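Local coordinates for cyclodipeptide synthase, BtCDPS (Bacillus thermoamylovorans, PDB 6ZTU), which probably acts as an aminoacyltransferase, joining two aminoacyl groups, normally delivered by tRNAs, into a cyclic dipeptide, at residues Leu144-Asp149 / Leu178-Phe183. Residues are numbered along the deposited sequence; the frame is centred on the assembly and turned at random.
Sequences LAMSHD and LAELPF. With 0RE ((2S)-hexane-1,2-diol), chain B.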
loop_
_atom_site.group_PDB
_atom_site.type_symbol
_atom_site.label_atom_id
_atom_site.label_comp_id
_atom_site.label_asym_id
_atom_site.label_seq_id
_atom_site.Cartn_x
_atom_site.Cartn_y
_atom_site.Cartn_z
ATOM N N LEU A 144 8.377 4.459 -12.187
ATOM C CA LEU A 144 8.757 5.853 -11.980
ATOM C C LEU A 144 7.535 6.763 -11.922
ATOM O O LEU A 144 7.553 7.788 -11.230
ATOM C CB LEU A 144 9.714 6.299 -13.087
ATOM C CG LEU A 144 11.085 5.609 -13.004
ATOM C CD1 LEU A 144 11.937 5.821 -14.260
ATOM C CD2 LEU A 144 11.850 6.043 -11.756
ATOM N N ALA A 145 6.467 6.420 -12.649
ATOM C CA ALA A 145 5.230 7.180 -12.531
ATOM C C ALA A 145 4.607 7.020 -11.147
ATOM O O ALA A 145 4.053 7.981 -10.597
ATOM C CB ALA A 145 4.237 6.755 -13.613
ATOM N N MET A 146 4.646 5.808 -10.582
ATOM C CA MET A 146 4.200 5.647 -9.200
ATOM C C MET A 146 5.045 6.497 -8.267
ATOM O O MET A 146 4.538 7.058 -7.288
ATOM C CB MET A 146 4.279 4.178 -8.771
ATOM C CG MET A 146 3.134 3.335 -9.241
ATOM S SD MET A 146 3.168 1.695 -8.464
ATOM C CE MET A 146 2.654 2.099 -6.800
ATOM N N SER A 147 6.345 6.578 -8.547
ATOM C CA SER A 147 7.241 7.411 -7.747
ATOM C C SER A 147 6.856 8.880 -7.870
ATOM O O SER A 147 6.786 9.609 -6.873
ATOM C CB SER A 147 8.684 7.186 -8.207
ATOM O OG SER A 147 9.575 8.001 -7.464
ATOM N N HIS A 148 6.596 9.324 -9.095
ATOM C CA HIS A 148 6.161 10.699 -9.316
ATOM C C HIS A 148 4.881 10.999 -8.547
ATOM O O HIS A 148 4.758 12.056 -7.920
ATOM C CB HIS A 148 5.973 10.935 -10.816
ATOM C CG HIS A 148 5.854 12.380 -11.187
ATOM N ND1 HIS A 148 4.703 13.111 -10.972
ATOM C CD2 HIS A 148 6.744 13.235 -11.743
ATOM C CE1 HIS A 148 4.889 14.352 -11.384
ATOM N NE2 HIS A 148 6.119 14.454 -11.859
ATOM N N ASP A 149 3.912 10.078 -8.594
ATOM C CA ASP A 149 2.667 10.254 -7.849
ATOM C C ASP A 149 2.942 10.421 -6.363
ATOM O O ASP A 149 2.360 11.289 -5.700
ATOM C CB ASP A 149 1.747 9.048 -8.047
ATOM C CG ASP A 149 1.184 8.946 -9.445
ATOM O OD1 ASP A 149 1.324 9.896 -10.247
ATOM O OD2 ASP A 149 0.602 7.876 -9.733
ATOM N N LEU A 178 9.330 0.141 -5.211
ATOM C CA LEU A 178 9.758 -1.229 -5.460
ATOM C C LEU A 178 9.633 -2.082 -4.204
ATOM O O LEU A 178 9.296 -3.268 -4.299
ATOM C CB LEU A 178 11.192 -1.250 -5.995
ATOM C CG LEU A 178 11.396 -0.447 -7.291
ATOM C CD1 LEU A 178 12.849 -0.500 -7.765
ATOM C CD2 LEU A 178 10.454 -0.909 -8.403
ATOM N N ALA A 179 9.880 -1.497 -3.022
ATOM C CA ALA A 179 9.782 -2.246 -1.774
ATOM C C ALA A 179 8.340 -2.579 -1.396
ATOM O O ALA A 179 8.107 -3.607 -0.743
ATOM C CB ALA A 179 10.442 -1.458 -0.634
ATOM N N GLU A 180 7.369 -1.727 -1.754
ATOM C CA GLU A 180 5.971 -2.001 -1.411
ATOM C C GLU A 180 5.293 -2.888 -2.447
ATOM O O GLU A 180 4.319 -3.578 -2.124
ATOM C CB GLU A 180 5.172 -0.698 -1.269
ATOM C CG GLU A 180 5.032 0.085 -2.586
ATOM C CD GLU A 180 4.093 1.294 -2.512
ATOM O OE1 GLU A 180 3.326 1.427 -1.535
ATOM O OE2 GLU A 180 4.138 2.130 -3.454
ATOM N N LEU A 181 5.773 -2.870 -3.688
ATOM C CA LEU A 181 5.085 -3.594 -4.756
ATOM C C LEU A 181 4.865 -5.082 -4.495
ATOM O O LEU A 181 3.815 -5.588 -4.921
ATOM C CB LEU A 181 5.832 -3.406 -6.084
ATOM C CG LEU A 181 5.390 -2.196 -6.898
ATOM C CD1 LEU A 181 6.242 -2.093 -8.153
ATOM C CD2 LEU A 181 3.900 -2.295 -7.285
ATOM N N PRO A 182 5.767 -5.845 -3.853
ATOM C CA PRO A 182 5.449 -7.269 -3.669
ATOM C C PRO A 182 4.125 -7.508 -2.963
ATOM O O PRO A 182 3.506 -8.555 -3.194
ATOM C CB PRO A 182 6.635 -7.799 -2.846
ATOM C CG PRO A 182 7.770 -6.897 -3.229
ATOM C CD PRO A 182 7.123 -5.531 -3.351
ATOM N N PHE A 183 3.665 -6.576 -2.116
ATOM C CA PHE A 183 2.376 -6.773 -1.454
ATOM C C PHE A 183 1.201 -6.507 -2.387
ATOM O O PHE A 183 0.155 -7.139 -2.230
ATOM C CB PHE A 183 2.272 -5.902 -0.200
ATOM C CG PHE A 183 3.106 -6.426 0.920
ATOM C CD1 PHE A 183 2.608 -7.433 1.735
ATOM C CD2 PHE A 183 4.406 -5.989 1.104
ATOM C CE1 PHE A 183 3.388 -7.965 2.743
ATOM C CE2 PHE A 183 5.177 -6.518 2.119
ATOM C CZ PHE A 183 4.664 -7.506 2.922
HETATM O O01 0RE B . 0.722 2.585 -1.559
HETATM C C02 0RE B . -0.420 2.825 -0.798
HETATM C C03 0RE B . -0.818 1.530 -0.097
HETATM O O04 0RE B . -1.493 0.697 -1.000
HETATM C C05 0RE B . 0.442 0.851 0.425
HETATM C C06 0RE B . 1.146 1.762 1.429
HETATM C C07 0RE B . 2.471 1.114 1.815
HETATM C C08 0RE B . 2.350 0.721 3.277
#
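Met146 reaches from helix 137-157 to Glu180 and Leu181 on helix 167-191, and its thioether end makes every side-chain contact between 144-149 and 178-183. The contact is small, burying 103 Å² over both sides. Its apolar part is a loose touch of the sulfur on one leucine branch, Met146 SD lying 4.2 Å from Leu181 CD2. Val177 and Trp204 also pack on Met146, while Leu181 meets Cys143 and, on helix 120-135, Val129. The second part sets a methyl against a carboxylate oxygen: Met146 CE stands 3.7 Å from Glu180 OE2, a van der Waals approach. The two side chains run at each other from opposite directions, and the bend in the methionine at its last torsion (chi3 73°) turns CE off the line of the chain toward the carboxylate. Glu180 places CG between its backbone N and carbonyl carbon (chi1 66°), then stays extended (chi2 173°), carrying the carboxylate out to the bound (2S)-hexane-1,2-diol. The polar bond is made there, the ligand O01 donating to Glu180 OE1 at 2.8 Å, while the nearest neighbour of OE2 is the methionine methyl. An alanine in place of Glu180 would probably leave the ligand hydroxyl without its acceptor and the Met146 methyl without the group it faces. Pro182, with no N-H to give, kinks the helix just beyond, and Phe183 N reaches back to Glu180 O at 3.1 Å. Helix 167-191 supplies one wall of a ligand pocket in the Rossmann-like cyclodipeptide synthase fold, with Tyr176 and Phe184 beside Glu180 and Gly32, Leu62 and Tyr200 among the residues completing it; helix 137-157 backs that wall here through Met146, an arrangement consistent with a place for an aminoacyl substrate.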